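Uncharacterized protein (PDB 4JZA) probably removes the 3-phosphate from phosphatidylinositol 3-phosphate, as a Legionella phosphoinositide phosphatase that may act on host lipids. Local coordinates at residues Ser51-Phe56 against Leu129-Glu133; Phe58-Pro64 against Phe319-Val324; Leu77-Val81 against Lys108-Leu112; Leu178-Lys182 against Leu325-Val331; Gly191-Asp195 against Trp311-Glu315. All coordinates share one frame; numbering follows the deposited sequence.

Contact 1 of 5, residues Ser51-Phe56 against Leu129-Glu133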
# COMPACT_ATOMS: atom_id res chain seq x y z
N SER A 51 11.97 -7.46 -0.10
CA SER A 51 10.51 -7.48 0.08
C SER A 51 9.75 -7.34 -1.24
O SER A 51 8.69 -7.93 -1.38
CB SER A 51 10.08 -6.37 1.04
OG SER A 51 8.76 -6.56 1.47
N LEU A 52 10.27 -6.54 -2.15
CA LEU A 52 9.61 -6.32 -3.43
C LEU A 52 9.76 -7.53 -4.35
O LEU A 52 8.88 -7.84 -5.18
CB LEU A 52 10.13 -5.04 -4.11
CG LEU A 52 9.75 -3.74 -3.40
CD1 LEU A 52 10.39 -2.58 -4.11
CD2 LEU A 52 8.25 -3.52 -3.31
N HIS A 53 10.92 -8.16 -4.22
CA HIS A 53 11.18 -9.43 -4.89
C HIS A 53 10.10 -10.37 -4.40
O HIS A 53 9.29 -10.82 -5.20
CB HIS A 53 12.62 -9.88 -4.56
CG HIS A 53 12.98 -11.20 -5.10
ND1 HIS A 53 12.82 -12.36 -4.38
CD2 HIS A 53 13.48 -11.57 -6.30
CE1 HIS A 53 13.21 -13.39 -5.11
NE2 HIS A 53 13.65 -12.93 -6.27
N LYS A 54 10.01 -10.62 -3.09
CA LYS A 54 8.89 -11.45 -2.61
C LYS A 54 7.53 -10.92 -3.06
O LYS A 54 6.63 -11.69 -3.29
CB LYS A 54 8.88 -11.56 -1.10
CG LYS A 54 9.84 -12.61 -0.55
CD LYS A 54 10.19 -12.31 0.89
CE LYS A 54 11.33 -13.20 1.33
NZ LYS A 54 12.16 -12.52 2.35
N ALA A 55 7.35 -9.62 -3.22
CA ALA A 55 6.06 -9.16 -3.68
C ALA A 55 5.79 -9.54 -5.12
O ALA A 55 4.63 -9.76 -5.50
CB ALA A 55 5.92 -7.66 -3.50
N PHE A 56 6.84 -9.56 -5.94
CA PHE A 56 6.65 -10.08 -7.31
C PHE A 56 6.17 -11.53 -7.28
O PHE A 56 5.24 -11.87 -8.00
CB PHE A 56 7.89 -9.99 -8.18
CG PHE A 56 7.69 -10.48 -9.59
CD1 PHE A 56 6.54 -11.03 -9.99
CD2 PHE A 56 8.62 -10.31 -10.49
CE1 PHE A 56 6.36 -11.47 -11.28
CE2 PHE A 56 8.42 -10.71 -11.79
CZ PHE A 56 7.30 -11.30 -12.18
N LEU A 129 2.25 -4.34 -7.86
CA LEU A 129 3.40 -4.62 -6.96
C LEU A 129 3.20 -4.12 -5.48
O LEU A 129 3.44 -4.84 -4.51
CB LEU A 129 4.65 -3.97 -7.52
CG LEU A 129 5.98 -4.34 -6.85
CD1 LEU A 129 6.19 -5.82 -6.82
CD2 LEU A 129 7.17 -3.65 -7.49
N ASN A 130 2.74 -2.88 -5.35
CA ASN A 130 2.60 -2.21 -4.08
C ASN A 130 1.65 -2.97 -3.22
O ASN A 130 1.91 -3.19 -2.06
CB ASN A 130 2.08 -0.79 -4.31
CG ASN A 130 2.06 0.04 -3.03
OD1 ASN A 130 3.08 0.21 -2.38
ND2 ASN A 130 0.88 0.56 -2.69
N GLU A 131 0.54 -3.39 -3.82
CA GLU A 131 -0.57 -4.12 -3.11
C GLU A 131 -0.26 -5.58 -2.93
O GLU A 131 -0.57 -6.16 -1.89
CB GLU A 131 -1.95 -3.88 -3.79
CG GLU A 131 -2.41 -2.43 -3.63
CD GLU A 131 -3.54 -2.00 -4.54
OE1 GLU A 131 -4.61 -2.65 -4.62
OE2 GLU A 131 -3.41 -0.97 -5.18
N ALA A 132 0.41 -6.19 -3.89
CA ALA A 132 0.93 -7.55 -3.64
C ALA A 132 1.86 -7.59 -2.45
O ALA A 132 1.80 -8.49 -1.67
CB ALA A 132 1.63 -8.12 -4.87
N GLU A 133 2.70 -6.60 -2.27
CA GLU A 133 3.58 -6.62 -1.11
C GLU A 133 2.78 -6.58 0.21
O GLU A 133 3.13 -7.25 1.16
CB GLU A 133 4.53 -5.44 -1.13
CG GLU A 133 5.64 -5.57 -0.10
CD GLU A 133 6.36 -4.27 0.21
OE1 GLU A 133 7.46 -4.41 0.76
OE2 GLU A 133 5.86 -3.13 -0.06

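Contact 2 of 5, residues Phe58-Pro64 against Phe319-Val324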
# COMPACT_ATOMS: atom_id res chain seq x y z
N PHE A 58 4.59 -13.09 -4.87
CA PHE A 58 3.20 -13.17 -4.46
C PHE A 58 2.28 -12.89 -5.63
O PHE A 58 1.23 -13.52 -5.80
CB PHE A 58 2.92 -12.14 -3.39
CG PHE A 58 1.56 -12.28 -2.77
CD1 PHE A 58 0.49 -11.63 -3.32
CD2 PHE A 58 1.39 -13.03 -1.64
CE1 PHE A 58 -0.74 -11.75 -2.78
CE2 PHE A 58 0.15 -13.17 -1.07
CZ PHE A 58 -0.91 -12.52 -1.64
N LEU A 59 2.66 -11.91 -6.42
CA LEU A 59 1.82 -11.42 -7.52
C LEU A 59 1.64 -12.51 -8.55
O LEU A 59 0.52 -12.78 -9.01
CB LEU A 59 2.49 -10.19 -8.14
CG LEU A 59 1.82 -9.57 -9.35
CD1 LEU A 59 0.40 -9.10 -9.09
CD2 LEU A 59 2.70 -8.44 -9.86
N ILE A 60 2.74 -13.17 -8.89
CA ILE A 60 2.70 -14.13 -9.98
C ILE A 60 2.00 -15.41 -9.57
O ILE A 60 1.32 -16.04 -10.39
CB ILE A 60 4.10 -14.37 -10.59
CG1 ILE A 60 3.96 -15.00 -11.98
CG2 ILE A 60 4.97 -15.21 -9.69
CD1 ILE A 60 5.18 -14.79 -12.86
N ASP A 61 2.13 -15.79 -8.30
CA ASP A 61 1.43 -16.94 -7.77
C ASP A 61 -0.07 -16.63 -7.54
O ASP A 61 -0.89 -17.50 -7.58
CB ASP A 61 2.10 -17.43 -6.45
CG ASP A 61 3.53 -18.00 -6.67
OD1 ASP A 61 3.92 -18.25 -7.83
OD2 ASP A 61 4.27 -18.19 -5.68
N ALA A 62 -0.46 -15.38 -7.31
CA ALA A 62 -1.85 -15.08 -6.90
C ALA A 62 -2.70 -14.55 -8.03
O ALA A 62 -3.88 -14.82 -8.06
CB ALA A 62 -1.83 -14.05 -5.80
N TYR A 63 -2.10 -13.78 -8.94
CA TYR A 63 -2.88 -13.06 -9.91
C TYR A 63 -2.67 -13.64 -11.33
O TYR A 63 -1.57 -13.56 -11.89
CB TYR A 63 -2.61 -11.54 -9.79
CG TYR A 63 -3.58 -10.63 -10.52
CD1 TYR A 63 -4.95 -10.86 -10.49
CD2 TYR A 63 -3.12 -9.51 -11.23
CE1 TYR A 63 -5.84 -10.05 -11.19
CE2 TYR A 63 -4.02 -8.67 -11.94
CZ TYR A 63 -5.38 -8.95 -11.91
OH TYR A 63 -6.31 -8.17 -12.56
N PRO A 64 -3.73 -14.26 -11.91
CA PRO A 64 -3.64 -14.76 -13.28
C PRO A 64 -3.42 -13.67 -14.33
O PRO A 64 -4.12 -12.64 -14.32
CB PRO A 64 -5.01 -15.40 -13.52
CG PRO A 64 -5.93 -14.66 -12.62
CD PRO A 64 -5.10 -14.49 -11.37
N PHE A 319 -8.14 -11.53 -5.72
CA PHE A 319 -7.22 -12.63 -5.96
C PHE A 319 -6.14 -12.65 -4.91
O PHE A 319 -5.74 -13.72 -4.49
CB PHE A 319 -6.56 -12.58 -7.34
CG PHE A 319 -7.42 -13.10 -8.46
CD1 PHE A 319 -7.63 -14.46 -8.61
CD2 PHE A 319 -7.96 -12.24 -9.40
CE1 PHE A 319 -8.36 -14.96 -9.66
CE2 PHE A 319 -8.70 -12.73 -10.46
CZ PHE A 319 -8.89 -14.10 -10.60
N PHE A 320 -5.68 -11.49 -4.47
CA PHE A 320 -4.66 -11.45 -3.42
C PHE A 320 -5.28 -11.99 -2.13
O PHE A 320 -4.67 -12.82 -1.43
CB PHE A 320 -4.15 -10.03 -3.16
CG PHE A 320 -3.37 -9.40 -4.30
CD1 PHE A 320 -2.89 -10.13 -5.34
CD2 PHE A 320 -3.10 -8.05 -4.28
CE1 PHE A 320 -2.17 -9.52 -6.34
CE2 PHE A 320 -2.39 -7.42 -5.26
CZ PHE A 320 -1.93 -8.15 -6.31
N LEU A 321 -6.49 -11.55 -1.81
CA LEU A 321 -7.13 -12.05 -0.59
C LEU A 321 -7.26 -13.56 -0.66
O LEU A 321 -6.89 -14.27 0.29
CB LEU A 321 -8.51 -11.40 -0.37
CG LEU A 321 -9.28 -11.73 0.90
CD1 LEU A 321 -8.44 -11.45 2.12
CD2 LEU A 321 -10.56 -10.89 0.94
N GLU A 322 -7.80 -14.01 -1.79
CA GLU A 322 -7.97 -15.42 -2.08
C GLU A 322 -6.67 -16.18 -1.83
O GLU A 322 -6.67 -17.23 -1.21
CB GLU A 322 -8.45 -15.62 -3.52
CG GLU A 322 -8.32 -17.05 -4.07
CD GLU A 322 -8.74 -17.17 -5.54
OE1 GLU A 322 -8.56 -18.25 -6.13
OE2 GLU A 322 -9.24 -16.19 -6.12
N HIS A 323 -5.56 -15.66 -2.29
CA HIS A 323 -4.34 -16.43 -2.23
C HIS A 323 -3.83 -16.64 -0.80
O HIS A 323 -3.22 -17.65 -0.50
CB HIS A 323 -3.27 -15.76 -3.04
CG HIS A 323 -2.02 -16.56 -3.16
ND1 HIS A 323 -1.92 -17.68 -3.96
CD2 HIS A 323 -0.79 -16.39 -2.60
CE1 HIS A 323 -0.69 -18.17 -3.89
NE2 HIS A 323 0.02 -17.40 -3.08
N VAL A 324 -4.06 -15.65 0.06
CA VAL A 324 -3.70 -15.74 1.47
C VAL A 324 -4.65 -16.63 2.21
O VAL A 324 -4.18 -17.40 3.04
CB VAL A 324 -3.73 -14.37 2.16
CG1 VAL A 324 -3.56 -14.50 3.65
CG2 VAL A 324 -2.60 -13.50 1.66

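Contact 3 of 5, residues Leu77-Val81 against Lys108-Leu112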
# COMPACT_ATOMS: atom_id res chain seq x y z
N LEU A 77 10.06 -15.43 -16.21
CA LEU A 77 9.92 -14.21 -15.41
C LEU A 77 10.62 -14.26 -14.08
O LEU A 77 11.38 -13.37 -13.70
CB LEU A 77 8.46 -13.91 -15.14
CG LEU A 77 7.67 -13.68 -16.43
CD1 LEU A 77 6.32 -13.03 -16.20
CD2 LEU A 77 8.45 -12.85 -17.43
N LYS A 78 10.40 -15.34 -13.36
CA LYS A 78 11.01 -15.49 -12.06
C LYS A 78 12.52 -15.56 -12.19
O LYS A 78 13.23 -15.06 -11.35
CB LYS A 78 10.50 -16.75 -11.39
CG LYS A 78 9.08 -16.65 -10.89
CD LYS A 78 8.60 -18.03 -10.46
CE LYS A 78 7.29 -17.87 -9.70
NZ LYS A 78 6.64 -19.15 -9.30
N ALA A 79 13.03 -16.22 -13.19
CA ALA A 79 14.48 -16.23 -13.32
C ALA A 79 14.98 -14.79 -13.55
O ALA A 79 15.99 -14.40 -12.97
CB ALA A 79 14.94 -17.19 -14.41
N TYR A 80 14.26 -14.01 -14.36
CA TYR A 80 14.70 -12.62 -14.67
C TYR A 80 14.69 -11.75 -13.43
O TYR A 80 15.61 -11.03 -13.12
CB TYR A 80 13.82 -11.98 -15.76
CG TYR A 80 14.11 -10.51 -16.01
CD1 TYR A 80 15.30 -10.11 -16.59
CD2 TYR A 80 13.18 -9.53 -15.68
CE1 TYR A 80 15.56 -8.78 -16.82
CE2 TYR A 80 13.44 -8.19 -15.90
CZ TYR A 80 14.64 -7.81 -16.47
OH TYR A 80 14.93 -6.47 -16.68
N VAL A 81 13.63 -11.86 -12.68
CA VAL A 81 13.53 -11.17 -11.42
C VAL A 81 14.55 -11.58 -10.41
O VAL A 81 15.07 -10.74 -9.73
CB VAL A 81 12.13 -11.37 -10.91
CG1 VAL A 81 12.04 -11.10 -9.45
CG2 VAL A 81 11.30 -10.41 -11.70
N LYS A 108 12.64 -2.00 -13.10
CA LYS A 108 12.69 -3.26 -13.79
C LYS A 108 11.50 -4.13 -13.50
O LYS A 108 10.98 -4.71 -14.41
CB LYS A 108 13.95 -4.02 -13.48
CG LYS A 108 15.14 -3.50 -14.27
CD LYS A 108 16.31 -4.42 -14.01
CE LYS A 108 17.61 -3.90 -14.59
NZ LYS A 108 18.77 -4.37 -13.77
N LEU A 109 11.06 -4.22 -12.25
CA LEU A 109 9.91 -5.07 -11.93
C LEU A 109 8.63 -4.52 -12.47
O LEU A 109 7.79 -5.27 -12.96
CB LEU A 109 9.72 -5.25 -10.43
CG LEU A 109 10.87 -5.86 -9.62
CD1 LEU A 109 10.35 -6.19 -8.25
CD2 LEU A 109 11.48 -7.10 -10.19
N ILE A 110 8.46 -3.21 -12.33
CA ILE A 110 7.23 -2.54 -12.75
C ILE A 110 7.02 -2.76 -14.24
O ILE A 110 5.91 -2.98 -14.72
CB ILE A 110 7.34 -1.05 -12.38
CG1 ILE A 110 7.19 -0.90 -10.90
CG2 ILE A 110 6.30 -0.16 -13.04
CD1 ILE A 110 7.96 0.30 -10.43
N GLU A 111 8.13 -2.72 -14.98
CA GLU A 111 8.07 -2.74 -16.42
C GLU A 111 7.74 -4.19 -16.85
O GLU A 111 6.88 -4.42 -17.71
CB GLU A 111 9.36 -2.10 -16.98
CG GLU A 111 10.16 -2.87 -17.99
CD GLU A 111 11.45 -2.17 -18.48
OE1 GLU A 111 12.50 -2.22 -17.73
OE2 GLU A 111 11.41 -1.66 -19.65
N LEU A 112 8.40 -5.15 -16.22
CA LEU A 112 8.10 -6.56 -16.42
C LEU A 112 6.64 -6.88 -16.11
O LEU A 112 6.00 -7.64 -16.82
CB LEU A 112 9.01 -7.39 -15.55
CG LEU A 112 8.75 -8.86 -15.64
CD1 LEU A 112 8.92 -9.23 -17.10
CD2 LEU A 112 9.73 -9.63 -14.84
O HOH W 1 12.64 -5.05 -16.78

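Contact 4 of 5, residues Leu178-Lys182 against Leu325-Val331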
# COMPACT_ATOMS: atom_id res chain seq x y z
N LEU A 178 -14.97 -14.04 6.15
CA LEU A 178 -13.86 -14.66 5.44
C LEU A 178 -14.13 -16.13 5.15
O LEU A 178 -13.80 -16.66 4.07
CB LEU A 178 -12.55 -14.49 6.20
CG LEU A 178 -12.06 -13.04 6.29
CD1 LEU A 178 -10.88 -12.96 7.24
CD2 LEU A 178 -11.67 -12.45 4.95
N THR A 179 -14.75 -16.79 6.12
CA THR A 179 -15.16 -18.17 5.96
C THR A 179 -16.15 -18.34 4.81
O THR A 179 -16.00 -19.26 4.01
CB THR A 179 -15.76 -18.67 7.29
OG1 THR A 179 -14.73 -18.63 8.30
CG2 THR A 179 -16.32 -20.11 7.17
N LEU A 180 -17.16 -17.47 4.71
CA LEU A 180 -18.08 -17.51 3.59
C LEU A 180 -17.35 -17.32 2.22
O LEU A 180 -17.63 -18.02 1.24
CB LEU A 180 -19.14 -16.41 3.72
CG LEU A 180 -20.27 -16.65 4.70
CD1 LEU A 180 -21.12 -15.39 4.86
CD2 LEU A 180 -21.14 -17.81 4.23
N ILE A 181 -16.45 -16.34 2.16
CA ILE A 181 -15.69 -16.08 0.95
C ILE A 181 -15.01 -17.38 0.45
O ILE A 181 -15.13 -17.73 -0.71
CB ILE A 181 -14.70 -14.90 1.16
CG1 ILE A 181 -15.47 -13.58 1.31
CG2 ILE A 181 -13.75 -14.73 -0.03
CD1 ILE A 181 -14.69 -12.49 2.02
N LYS A 182 -14.33 -18.12 1.33
CA LYS A 182 -13.73 -19.37 0.92
C LYS A 182 -14.77 -20.40 0.54
O LYS A 182 -14.59 -21.16 -0.41
CB LYS A 182 -12.97 -20.03 2.03
CG LYS A 182 -11.85 -19.22 2.59
CD LYS A 182 -11.06 -20.06 3.58
CE LYS A 182 -10.21 -21.12 2.89
NZ LYS A 182 -9.28 -21.74 3.87
N LEU A 325 -5.97 -16.52 1.93
CA LEU A 325 -7.01 -17.33 2.60
C LEU A 325 -6.83 -18.78 2.27
O LEU A 325 -7.06 -19.68 3.07
CB LEU A 325 -8.41 -16.90 2.21
CG LEU A 325 -8.94 -15.64 2.88
CD1 LEU A 325 -10.29 -15.22 2.33
CD2 LEU A 325 -9.12 -15.86 4.35
N LYS A 326 -6.45 -19.01 1.04
CA LYS A 326 -6.28 -20.37 0.52
C LYS A 326 -5.11 -21.10 1.26
O LYS A 326 -5.01 -22.32 1.27
CB LYS A 326 -6.07 -20.28 -0.98
CG LYS A 326 -6.61 -21.41 -1.82
CD LYS A 326 -6.28 -21.18 -3.29
CE LYS A 326 -7.45 -20.57 -4.03
NZ LYS A 326 -7.22 -20.63 -5.50
N GLY A 327 -4.24 -20.35 1.92
CA GLY A 327 -3.09 -20.97 2.54
C GLY A 327 -3.22 -21.21 4.03
O GLY A 327 -2.24 -21.48 4.71
N VAL A 328 -4.42 -21.17 4.58
CA VAL A 328 -4.57 -21.42 6.02
C VAL A 328 -5.76 -22.31 6.29
O VAL A 328 -6.73 -22.29 5.54
CB VAL A 328 -4.72 -20.08 6.79
CG1 VAL A 328 -3.43 -19.30 6.70
CG2 VAL A 328 -5.89 -19.25 6.25
N ASP A 329 -5.73 -23.05 7.39
CA ASP A 329 -6.94 -23.73 7.82
C ASP A 329 -7.79 -22.76 8.54
O ASP A 329 -8.94 -22.66 8.20
CB ASP A 329 -6.65 -24.92 8.71
CG ASP A 329 -6.09 -26.11 7.93
OD1 ASP A 329 -6.63 -26.41 6.83
OD2 ASP A 329 -5.13 -26.73 8.43
N ASP A 330 -7.20 -22.04 9.51
CA ASP A 330 -7.91 -21.03 10.29
C ASP A 330 -7.83 -19.64 9.62
O ASP A 330 -6.74 -19.09 9.38
CB ASP A 330 -7.40 -20.97 11.74
CG ASP A 330 -8.36 -20.19 12.67
OD1 ASP A 330 -9.27 -19.46 12.17
OD2 ASP A 330 -8.24 -20.32 13.91
N VAL A 331 -8.99 -19.08 9.32
CA VAL A 331 -9.00 -17.88 8.51
C VAL A 331 -8.34 -16.72 9.26
O VAL A 331 -7.91 -15.75 8.63
CB VAL A 331 -10.41 -17.50 8.08
CG1 VAL A 331 -10.94 -18.53 7.12
CG2 VAL A 331 -11.35 -17.36 9.28

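Contact 5 of 5, residues Gly191-Asp195 against Trp311-Glu315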
# COMPACT_ATOMS: atom_id res chain seq x y z
N GLY A 191 -18.33 -6.83 -13.37
CA GLY A 191 -18.37 -5.44 -13.91
C GLY A 191 -19.68 -4.68 -13.73
O GLY A 191 -19.68 -3.49 -13.42
N TRP A 192 -20.79 -5.36 -13.94
CA TRP A 192 -22.08 -4.72 -13.84
C TRP A 192 -22.35 -4.18 -12.48
O TRP A 192 -23.10 -3.21 -12.33
CB TRP A 192 -23.19 -5.69 -14.23
CG TRP A 192 -23.45 -6.87 -13.34
CD1 TRP A 192 -23.02 -8.17 -13.54
CD2 TRP A 192 -24.32 -6.89 -12.19
NE1 TRP A 192 -23.56 -8.99 -12.54
CE2 TRP A 192 -24.36 -8.24 -11.71
CE3 TRP A 192 -25.06 -5.92 -11.52
CZ2 TRP A 192 -25.08 -8.60 -10.58
CZ3 TRP A 192 -25.79 -6.27 -10.37
CH2 TRP A 192 -25.79 -7.60 -9.91
N LEU A 193 -21.74 -4.81 -11.47
CA LEU A 193 -21.95 -4.39 -10.07
C LEU A 193 -21.15 -3.17 -9.76
O LEU A 193 -21.62 -2.27 -9.07
CB LEU A 193 -21.55 -5.50 -9.12
CG LEU A 193 -21.94 -5.37 -7.66
CD1 LEU A 193 -23.41 -5.04 -7.40
CD2 LEU A 193 -21.59 -6.68 -7.02
N ARG A 194 -19.94 -3.15 -10.31
CA ARG A 194 -19.09 -1.99 -10.20
C ARG A 194 -19.70 -0.78 -10.84
O ARG A 194 -19.57 0.30 -10.30
CB ARG A 194 -17.76 -2.25 -10.86
CG ARG A 194 -16.90 -3.22 -10.08
CD ARG A 194 -15.49 -3.24 -10.65
NE ARG A 194 -14.75 -4.41 -10.17
CZ ARG A 194 -14.28 -4.56 -8.93
NH1 ARG A 194 -14.48 -3.63 -8.00
NH2 ARG A 194 -13.60 -5.64 -8.61
N ASP A 195 -20.36 -0.95 -11.98
CA ASP A 195 -20.96 0.18 -12.70
C ASP A 195 -22.23 0.79 -12.04
O ASP A 195 -22.66 1.84 -12.45
CB ASP A 195 -21.24 -0.22 -14.14
CG ASP A 195 -19.95 -0.58 -14.92
OD1 ASP A 195 -18.82 -0.31 -14.43
OD2 ASP A 195 -20.08 -1.13 -16.02
N TRP A 311 -17.26 -6.72 -2.09
CA TRP A 311 -17.57 -6.47 -3.51
C TRP A 311 -16.92 -5.20 -4.09
O TRP A 311 -16.74 -5.09 -5.29
CB TRP A 311 -19.09 -6.43 -3.76
CG TRP A 311 -19.83 -7.74 -3.47
CD1 TRP A 311 -20.80 -7.91 -2.55
CD2 TRP A 311 -19.63 -9.01 -4.10
NE1 TRP A 311 -21.22 -9.22 -2.56
CE2 TRP A 311 -20.52 -9.91 -3.51
CE3 TRP A 311 -18.81 -9.47 -5.12
CZ2 TRP A 311 -20.60 -11.23 -3.88
CZ3 TRP A 311 -18.90 -10.80 -5.50
CH2 TRP A 311 -19.79 -11.65 -4.90
N VAL A 312 -16.59 -4.24 -3.26
CA VAL A 312 -15.91 -3.03 -3.75
C VAL A 312 -14.39 -3.24 -3.97
O VAL A 312 -13.71 -2.43 -4.65
CB VAL A 312 -16.19 -1.82 -2.86
CG1 VAL A 312 -17.69 -1.56 -2.80
CG2 VAL A 312 -15.64 -2.03 -1.46
N LEU A 313 -13.84 -4.32 -3.44
CA LEU A 313 -12.45 -4.59 -3.69
C LEU A 313 -12.24 -4.68 -5.20
O LEU A 313 -13.11 -5.13 -5.90
CB LEU A 313 -12.01 -5.89 -3.02
CG LEU A 313 -11.96 -5.89 -1.51
CD1 LEU A 313 -11.52 -7.25 -1.03
CD2 LEU A 313 -11.01 -4.84 -1.00
N SER A 314 -11.10 -4.18 -5.69
CA SER A 314 -10.68 -4.38 -7.04
C SER A 314 -10.48 -5.85 -7.27
O SER A 314 -10.37 -6.64 -6.34
CB SER A 314 -9.36 -3.69 -7.27
OG SER A 314 -8.28 -4.35 -6.61
N GLU A 315 -10.41 -6.23 -8.52
CA GLU A 315 -10.33 -7.63 -8.81
C GLU A 315 -8.98 -8.22 -8.34
O GLU A 315 -8.90 -9.35 -7.86
CB GLU A 315 -10.53 -7.85 -10.30
CG GLU A 315 -10.62 -9.32 -10.63
CD GLU A 315 -10.54 -9.63 -12.10
OE1 GLU A 315 -11.47 -10.30 -12.58
OE2 GLU A 315 -9.54 -9.23 -12.76

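Contact 1 of 5, residues Ser51-Phe56 against Leu129-Glu133
S51 and E133 meet through a hydrogen bond. The serine hydroxyl OG gives its proton to E133 OE1 at 2.6 Å. E133 OE1 accepts with its anti lone pair, the one away from OE2. The glutamate reaches this point because its CG is anti to the backbone N (chi1 -169°) and the chain beyond is extended. Its carboxylate passes close to L52, and L52 CD2 lies 4.1 Å from E133 OE2. Nearer the backbones, A55 packs directly on the base of E133, with A55 CB 3.5 Å from E133 CB. A132 CB is 3.5 Å from A55 O. L129 CD1 lies between A55 CB (3.8 Å) and L52 O (3.7 Å). The helix segments cross almost perpendicularly, at 96°, with axes 8.4 Å apart. Outside them, R48 forms a salt bridge to E133 OE1 and R341 to OE2. The buried carboxylate therefore has a hydroxyl and two arginines as partners, which probably keeps it ionised and joins helices 41-62 and 122-140 to the region around R341.

Contact 2 of 5, residues Phe58-Pro64 against Phe319-Val324
F58 reaches across to F320, H323 and V324 on helix 315-325. Its CB points neither toward nor away from that helix, but CG is anti to the backbone N (chi1 -172°), which carries the ring over. On one side of the ring, F58 CE1 lies 3.7 Å from F320 CD1, and the F58 edge is turned toward the F320 face in an offset edge-to-face pair with planes at 72°. On the other side, F58 CE2 lies 3.7 Å from H323 CD2. Here the roles change: H323 presents its edge to the face of F58, with planes at 86°. The tip, F58 CZ, ends against V324 CG2 at 3.8 Å. F58, F320 and H323 form an aromatic cluster.

A62 packs beside it, its CB 3.6 Å from H323 CB. L59 CD1 touches the edge of F320 at CZ. Where helix 41-62 ends, Y63 and P64 meet F319. The proline CD stands over the centre of the F319 ring, 3.7 Å from the centroid, in a CH-pi contact. Y63 CD1 comes within 3.5 Å of F319 CD2, the two planes being oblique. K188 makes a cation-pi contact with F319.

No hydrogen bond links the two segments. The perpendicular helices are held by aromatic and apolar packing, with ring hydrogens and the proline CH turned toward pi faces.

Contact 3 of 5, residues Leu77-Val81 against Lys108-Leu112
Y80 turns the edge of its ring to L112. The leucine methyl CD2 lies in the ring plane, 3.6 Å from Y80 CD2, and the two side chains lie alongside, pointing opposite ways. Across the end of the ring runs the K108 chain at about a right angle, with its CD 3.6 Å from Y80 OH. L681 and R684 of helix 676-702 also touch the Y80 side chain.

The phenol oxygen is used as well. Y80 OH donates to a water at 2.7 Å, and the same water donates to K108 O and to E111 OE1. E111 OE2 accepts from the backbone N of L672.

L112 carries most of the apolar contact. Its CG is anti to the backbone N (chi1 178°), which sends the two methyls forward between L77, Y80 and V81. L112 CD1 meets L77 CD2 at 3.7 Å, while L112 CD2 is shared by Y80 and V81 CG2. One turn earlier, L109 CD2 lies 3.6 Å from V81 CG2. The helices run nearly antiparallel, at 164°, with axes 11.3 Å apart. F56 of helix 41-62 packs against both V81 and L112.

Apolar packing thus joins the two helices directly, while a single water carries the polar link from the phenol to a backbone carbonyl and a carboxylate.

Contact 4 of 5, residues Leu178-Lys182 against Leu325-Val331
K182 swings toward the 325-331 loop by a bend at its third torsion (chi3 73°), which brings the amine to L325. K182 NZ gives a hydrogen bond to L325 O at 3.1 Å. The donor stands above the carbonyl plane, 38° out of it, and the C=O...N angle is 141°. V328 O is also 3.1 Å from K182 NZ.

The aliphatic part of the lysine is packed too, with K182 CG near L325 CB and K182 CD 3.9 Å from V331 CG1. L178 forms the apolar side. Its CB lies 4.1 Å from V331 CB, and its CD2 meets L325 CD1 at 4.1 Å. T179 OG1 touches V331 CG2 at 3.7 Å, but its hydrogen bond goes to L175 O.

The lysine links helix 172-183 to the loop after helix 315-325. L325 to V328 make a type I beta turn at the end of that helix, and the first carbonyl of the turn is the one that takes the lysine.

Contact 5 of 5, residues Gly191-Asp195 against Trp311-Glu315
R194 holds the carbonyl of L313 with both terminal nitrogens. R194 NH2 donates to L313 O at 2.8 Å, in the carbonyl plane and on a lone pair. R194 NH1 donates to the same L313 O at 2.9 Å, from above that plane. Both terminal nitrogens are used, an end-on approach, with the acceptor 2° out of the guanidinium plane. Neither bond is straight: the N-H...O angles are 149° at NH2 and 142° at NH1, as expected when one atom is shared. The side chain is extended from CG to NE, which carries the guanidinium to the 311-315 loop.

V312 O lies at the guanidinium edge, 3.6 Å from R194 NH1. L193 supplies the apolar part. L193 CD2 packs on the W311 indole, 4.1 Å from W311 CG. The indole NE1 is bonded to I303 O, and W311 O accepts from T189 OG1. S314 OG caps the helix that follows through Q317 N.

The contact joins helix 191-194, within the phosphoinositide phosphatase insertion domain, to the loop between helices 308-311 and 315-325. The carbonyl bonded by the arginine belongs to the residue just before S314, the N-cap of helix 315-325.

From the N terminus, helix 41-62 enters two contacts. Contact 1 closes a loop to helix 122-140, and contact 3, between helices 74-87 and 95-116, nests inside it. The two touch through F56. Contact 2 closes a much longer loop, from the end of helix 41-62 to helix 315-325, and crosses contact 1. Contact 3 also lies within that loop, with D61 in a salt bridge to K78. Contact 4 ties helix 172-183 to the loop after helix 315-325 and crosses contact 2. Contact 5 nests inside contacts 2 and 4, and brings helix 191-194 of the insertion domain to the loop before helix 315-325.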